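Local coordinates for putative alcohol dehydrogenase (Sinorhizobium meliloti, PDB 4J6F), which probably acts as a zinc-dependent, NAD(P)-using alcohol dehydrogenase of the medium-chain family, interconverting alcohols and their aldehydes or ketones, at residues Thr181-Ala186 against Lys376-Pro381; Asn172-Ala177 against Ala334-Leu339. One frame throughout, in Å; residues are numbered along the deposited sequence.

Contact 1 of 2, residues Thr181-Ala186 against Lys376-Pro381; sequences TDIELA and KLVVVP
Ile183, on the short helix 182-185, presses its branched side chain against Val378 and Val380, two residues on one side of strand 376-380. Its two branches divide the work: CG2 meets Val378, while CG1 and CD1 meet Val380. The tight part centres on the buried Val378, enclosed by Ile183, Ala186 and Ala70 of strand 63-72. Here Ile183 CG2 lies 3.9 Å from Val378 CG2 and at a similar distance from Val378 CG1, the two side chains crossing at a slant, and Ala186 CB meets Val378 CG1 at 4.2 Å. The looser part lies at the partly exposed Val380. With CG1 beside the backbone N (chi1 -68°), Ile183 CG1 reaches to 4.0 Å from Val380 CG2, and CD1 continues past the same single methyl, nearly perpendicular to the valine. Trimming Ile183 to an alanine here would probably open a gap between the helix and strand, leaving Val380 CG2 without its partners on the helix. The polar residues at the margins are held by other parts of the sheet: Asp182 bridges to Arg133 and is hydrogen-bonded to Thr69 and His117, while Lys376 pairs with Asp113. Between helix 182-185 and strand 376-380 the contact is therefore apolar, resting on shape and burial, whereas the directional ties of the helix to the mixed sheet of the GroES-like catalytic domain run through Asp182; the carboxylate can fix where the helix sits, and the aliphatic groups fill the space beside the strand.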
loop_
_atom_site.group_PDB
_atom_site.type_symbol
_atom_site.label_atom_id
_atom_site.label_comp_id
_atom_site.label_asym_id
_atom_site.label_seq_id
_atom_site.Cartn_x
_atom_site.Cartn_y
_atom_site.Cartn_z
ATOM N N THR A 181 -30.245 -21.575 -10.192
ATOM C CA THR A 181 -31.388 -20.862 -9.613
ATOM C C THR A 181 -31.175 -19.355 -9.557
ATOM O O THR A 181 -30.048 -18.888 -9.398
ATOM C CB THR A 181 -31.572 -21.299 -8.154
ATOM O OG1 THR A 181 -31.329 -22.691 -8.057
ATOM C CG2 THR A 181 -32.956 -21.059 -7.681
ATOM N N ASP A 182 -32.269 -18.603 -9.653
ATOM C CA ASP A 182 -32.247 -17.170 -9.384
ATOM C C ASP A 182 -31.610 -16.893 -8.019
ATOM O O ASP A 182 -30.717 -16.039 -7.914
ATOM C CB ASP A 182 -33.650 -16.564 -9.469
ATOM C CG ASP A 182 -34.286 -16.723 -10.854
ATOM O OD1 ASP A 182 -33.653 -17.326 -11.760
ATOM O OD2 ASP A 182 -35.431 -16.239 -11.038
ATOM N N ILE A 183 -32.033 -17.631 -6.992
ATOM C CA ILE A 183 -31.420 -17.503 -5.665
ATOM C C ILE A 183 -29.903 -17.752 -5.683
ATOM O O ILE A 183 -29.146 -17.000 -5.073
ATOM C CB ILE A 183 -32.089 -18.416 -4.613
ATOM C CG1 ILE A 183 -33.531 -17.950 -4.319
ATOM C CG2 ILE A 183 -31.264 -18.443 -3.335
ATOM C CD1 ILE A 183 -34.399 -18.936 -3.561
ATOM N N GLU A 184 -29.467 -18.791 -6.395
ATOM C CA GLU A 184 -28.056 -19.161 -6.447
ATOM C C GLU A 184 -27.248 -18.063 -7.111
ATOM O O GLU A 184 -26.170 -17.689 -6.648
ATOM C CB GLU A 184 -27.876 -20.491 -7.186
ATOM C CG GLU A 184 -28.471 -21.681 -6.433
ATOM C CD GLU A 184 -28.195 -23.027 -7.084
ATOM O OE1 GLU A 184 -27.828 -23.960 -6.334
ATOM O OE2 GLU A 184 -28.349 -23.167 -8.324
ATOM N N LEU A 185 -27.799 -17.531 -8.189
ATOM C CA LEU A 185 -27.184 -16.459 -8.942
ATOM C C LEU A 185 -27.073 -15.163 -8.141
ATOM O O LEU A 185 -26.203 -14.340 -8.408
ATOM C CB LEU A 185 -28.019 -16.222 -10.191
ATOM C CG LEU A 185 -27.324 -15.774 -11.463
ATOM C CD1 LEU A 185 -26.101 -16.632 -11.748
ATOM C CD2 LEU A 185 -28.329 -15.867 -12.595
ATOM N N ALA A 186 -27.954 -14.977 -7.162
ATOM C CA ALA A 186 -27.982 -13.744 -6.366
ATOM C C ALA A 186 -26.903 -13.682 -5.279
ATOM O O ALA A 186 -26.867 -12.752 -4.470
ATOM C CB ALA A 186 -29.356 -13.557 -5.750
ATOM N N LYS A 376 -23.638 -16.754 1.788
ATOM C CA LYS A 376 -24.481 -15.576 1.705
ATOM C C LYS A 376 -25.958 -15.815 1.980
ATOM O O LYS A 376 -26.496 -16.867 1.690
ATOM C CB LYS A 376 -24.299 -14.913 0.341
ATOM C CG LYS A 376 -22.883 -15.037 -0.193
ATOM C CD LYS A 376 -22.401 -13.797 -0.925
ATOM C CE LYS A 376 -22.891 -12.512 -0.294
ATOM N NZ LYS A 376 -23.941 -11.881 -1.130
ATOM N N LEU A 377 -26.601 -14.803 2.546
ATOM C CA LEU A 377 -28.038 -14.809 2.783
ATOM C C LEU A 377 -28.733 -14.087 1.629
ATOM O O LEU A 377 -28.232 -13.068 1.113
ATOM C CB LEU A 377 -28.382 -14.194 4.143
ATOM C CG LEU A 377 -27.715 -14.818 5.385
ATOM C CD1 LEU A 377 -28.278 -14.206 6.657
ATOM C CD2 LEU A 377 -27.839 -16.337 5.463
ATOM N N VAL A 378 -29.860 -14.654 1.201
ATOM C CA VAL A 378 -30.618 -14.149 0.050
ATOM C C VAL A 378 -32.038 -13.743 0.454
ATOM O O VAL A 378 -32.736 -14.499 1.152
ATOM C CB VAL A 378 -30.701 -15.209 -1.063
ATOM C CG1 VAL A 378 -31.448 -14.661 -2.260
ATOM C CG2 VAL A 378 -29.304 -15.666 -1.448
ATOM N N VAL A 379 -32.460 -12.556 0.017
ATOM C CA VAL A 379 -33.809 -12.059 0.304
ATOM C C VAL A 379 -34.725 -12.195 -0.913
ATOM O O VAL A 379 -34.389 -11.718 -2.000
ATOM C CB VAL A 379 -33.778 -10.605 0.779
ATOM C CG1 VAL A 379 -35.189 -10.074 0.917
ATOM C CG2 VAL A 379 -33.044 -10.510 2.103
ATOM N N VAL A 380 -35.869 -12.854 -0.717
ATOM C CA VAL A 380 -36.850 -13.092 -1.780
ATOM C C VAL A 380 -38.151 -12.331 -1.531
ATOM O O VAL A 380 -38.647 -12.347 -0.421
ATOM C CB VAL A 380 -37.152 -14.595 -1.899
ATOM C CG1 VAL A 380 -38.379 -14.846 -2.774
ATOM C CG2 VAL A 380 -35.934 -15.324 -2.443
ATOM N N PRO A 381 -38.704 -11.652 -2.561
ATOM C CA PRO A 381 -39.974 -10.945 -2.364
ATOM C C PRO A 381 -41.161 -11.849 -2.026
ATOM O O PRO A 381 -41.320 -12.911 -2.635
ATOM C CB PRO A 381 -40.189 -10.232 -3.694
ATOM C CG PRO A 381 -38.797 -9.981 -4.178
ATOM C CD PRO A 381 -38.066 -11.250 -3.829
#

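Contact 2 of 2, residues Asn172-Ala177 against Ala334-Leu339; sequences NAHVVA and ADFRRL
The backbones of strand 173-175 and helix 333-344 stay well apart, His174 and Arg337 being the nearest pair at 9.9 Å between CA atoms, and the two rings of His174 and Phe336 bridge the space. The strand is an antiparallel partner of 133-140 in the mixed sheet of the GroES-like domain of this medium-chain dehydrogenase fold, and the helix lies alongside that sheet. Both CB atoms point across the contact. On the helix, Phe336 has CG anti to its backbone N (chi1 -173°), which carries the benzyl group out from the helix toward the strand; His174 turns its CG beside the backbone N and offers one face of the imidazole. Phe336 CE2 comes down on that face 3.3 Å above the plane, displaced toward the CD2-NE2 side of the rim, and lies 3.4 Å from both His174 CD2 and His174 NE2. The rings are inclined at 49° with centroids 4.8 Å apart, an oblique aromatic pair. Behind the touching carbon, the buried Phe336 ring is wedged among Met135 and Asp137 of strand 133-140 and Cys189 and Leu193 of helix 189-201, so the phenylalanine ties the helix to both elements. A polar tie from segment 172-177 to the helix lies to one side, where Ala177 N donates to Glu344 OE1. Within the helix, Asp335 and Arg338 form a salt bridge and face helix 189-201, Arg338 pairing also with Glu196 and Asp335 with Arg197. The partly exposed imidazole has a polar partner as well: His174 NE2, beneath Phe336 CE2, is hydrogen-bonded to O3 of a glycerol, probably picked up from the crystallisation liquor.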
loop_
_atom_site.group_PDB
_atom_site.type_symbol
_atom_site.label_atom_id
_atom_site.label_comp_id
_atom_site.label_asym_id
_atom_site.label_seq_id
_atom_site.Cartn_x
_atom_site.Cartn_y
_atom_site.Cartn_z
ATOM N N ASN A 172 -26.550 -3.129 -17.625
ATOM C CA ASN A 172 -26.325 -3.744 -16.322
ATOM C C ASN A 172 -27.130 -5.028 -16.049
ATOM O O ASN A 172 -26.909 -5.705 -15.031
ATOM C CB ASN A 172 -26.476 -2.711 -15.191
ATOM C CG ASN A 172 -25.277 -1.769 -15.096
ATOM O OD1 ASN A 172 -25.034 -0.950 -15.993
ATOM N ND2 ASN A 172 -24.514 -1.889 -14.009
ATOM N N ALA A 173 -28.043 -5.359 -16.959
ATOM C CA ALA A 173 -28.836 -6.561 -16.837
ATOM C C ALA A 173 -28.192 -7.666 -17.667
ATOM O O ALA A 173 -28.306 -7.672 -18.892
ATOM C CB ALA A 173 -30.267 -6.295 -17.285
ATOM N N HIS A 174 -27.513 -8.596 -17.007
ATOM C CA HIS A 174 -26.774 -9.620 -17.735
ATOM C C HIS A 174 -27.490 -10.953 -17.824
ATOM O O HIS A 174 -28.008 -11.479 -16.832
ATOM C CB HIS A 174 -25.387 -9.814 -17.141
ATOM C CG HIS A 174 -24.503 -8.628 -17.323
ATOM N ND1 HIS A 174 -23.586 -8.536 -18.349
ATOM C CD2 HIS A 174 -24.429 -7.461 -16.642
ATOM C CE1 HIS A 174 -22.973 -7.367 -18.283
ATOM N NE2 HIS A 174 -23.463 -6.697 -17.254
ATOM N N VAL A 175 -27.522 -11.496 -19.031
ATOM C CA VAL A 175 -28.029 -12.828 -19.210
ATOM C C VAL A 175 -26.832 -13.750 -19.051
ATOM O O VAL A 175 -25.873 -13.666 -19.817
ATOM C CB VAL A 175 -28.689 -13.006 -20.585
ATOM C CG1 VAL A 175 -29.035 -14.474 -20.829
ATOM C CG2 VAL A 175 -29.930 -12.136 -20.670
ATOM N N VAL A 176 -26.886 -14.612 -18.042
ATOM C CA VAL A 176 -25.789 -15.514 -17.749
ATOM C C VAL A 176 -26.082 -16.941 -18.244
ATOM O O VAL A 176 -27.079 -17.556 -17.858
ATOM C CB VAL A 176 -25.479 -15.500 -16.241
ATOM C CG1 VAL A 176 -24.180 -16.230 -15.951
ATOM C CG2 VAL A 176 -25.378 -14.067 -15.746
ATOM N N ALA A 177 -25.151 -17.512 -18.988
ATOM C CA ALA A 177 -25.359 -18.826 -19.550
ATOM C C ALA A 177 -25.071 -19.860 -18.484
ATOM O O ALA A 177 -23.993 -20.432 -18.424
ATOM C CB ALA A 177 -24.441 -19.032 -20.734
ATOM N N ALA A 334 -14.138 -4.999 -16.563
ATOM C CA ALA A 334 -13.413 -6.204 -16.976
ATOM C C ALA A 334 -13.483 -7.225 -15.868
ATOM O O ALA A 334 -13.662 -8.412 -16.130
ATOM C CB ALA A 334 -11.966 -5.893 -17.323
ATOM N N ASP A 335 -13.357 -6.752 -14.628
ATOM C CA ASP A 335 -13.488 -7.612 -13.466
ATOM C C ASP A 335 -14.856 -8.283 -13.479
ATOM O O ASP A 335 -14.951 -9.494 -13.297
ATOM C CB ASP A 335 -13.244 -6.830 -12.172
ATOM C CG ASP A 335 -11.828 -6.260 -12.093
ATOM O OD1 ASP A 335 -10.892 -6.933 -12.573
ATOM O OD2 ASP A 335 -11.639 -5.138 -11.567
ATOM N N PHE A 336 -15.906 -7.512 -13.747
ATOM C CA PHE A 336 -17.250 -8.071 -13.792
ATOM C C PHE A 336 -17.413 -9.120 -14.893
ATOM O O PHE A 336 -18.070 -10.146 -14.687
ATOM C CB PHE A 336 -18.309 -6.986 -13.946
ATOM C CG PHE A 336 -19.712 -7.511 -13.824
ATOM C CD1 PHE A 336 -20.296 -7.691 -12.572
ATOM C CD2 PHE A 336 -20.445 -7.859 -14.955
ATOM C CE1 PHE A 336 -21.583 -8.186 -12.450
ATOM C CE2 PHE A 336 -21.734 -8.357 -14.837
ATOM C CZ PHE A 336 -22.301 -8.526 -13.586
ATOM N N ARG A 337 -16.830 -8.867 -16.061
ATOM C CA ARG A 337 -16.931 -9.810 -17.166
ATOM C C ARG A 337 -16.307 -11.143 -16.769
ATOM O O ARG A 337 -16.902 -12.208 -16.978
ATOM C CB ARG A 337 -16.298 -9.239 -18.424
ATOM C CG ARG A 337 -17.278 -8.478 -19.304
ATOM C CD ARG A 337 -16.573 -7.946 -20.551
ATOM N NE ARG A 337 -16.295 -6.507 -20.470
ATOM C CZ ARG A 337 -15.082 -5.962 -20.382
ATOM N NH1 ARG A 337 -13.996 -6.727 -20.370
ATOM N NH2 ARG A 337 -14.951 -4.643 -20.318
ATOM N N ARG A 338 -15.129 -11.061 -16.151
ATOM C CA ARG A 338 -14.401 -12.231 -15.688
ATOM C C ARG A 338 -15.241 -12.990 -14.686
ATOM O O ARG A 338 -15.252 -14.219 -14.682
ATOM C CB ARG A 338 -13.072 -11.830 -15.051
ATOM C CG ARG A 338 -12.183 -13.010 -14.677
ATOM C CD ARG A 338 -10.713 -12.621 -14.733
ATOM N NE ARG A 338 -10.405 -11.555 -13.779
ATOM C CZ ARG A 338 -10.180 -10.274 -14.087
ATOM N NH1 ARG A 338 -10.202 -9.847 -15.343
ATOM N NH2 ARG A 338 -9.936 -9.410 -13.115
ATOM N N LEU A 339 -15.951 -12.259 -13.836
ATOM C CA LEU A 339 -16.813 -12.892 -12.850
ATOM C C LEU A 339 -17.937 -13.658 -13.547
ATOM O O LEU A 339 -18.150 -14.842 -13.267
ATOM C CB LEU A 339 -17.358 -11.858 -11.872
ATOM C CG LEU A 339 -18.452 -12.271 -10.903
ATOM C CD1 LEU A 339 -17.974 -13.462 -10.091
ATOM C CD2 LEU A 339 -18.783 -11.091 -10.010
#

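How the contacts relate
Contacts 1 and 2 have centres about 17 Å apart and do not touch, yet their first segments follow one another in the chain: strand 173-175 leads through a short connection into helix 182-185. Each is then met by a much later part of the sequence, and the pairings alternate, 172-177 with 334-339 and 181-186 with 376-381. Strand 133-140 of the mixed sheet is the element they share: its Arg133 bridges to Asp182 of contact 1, and its Met135 and Asp137 pack against Phe336 of contact 2. A glycerol sits about 3 Å from the side chain of His174 in contact 2; it may mark a pocket, but does not by itself identify a substrate site.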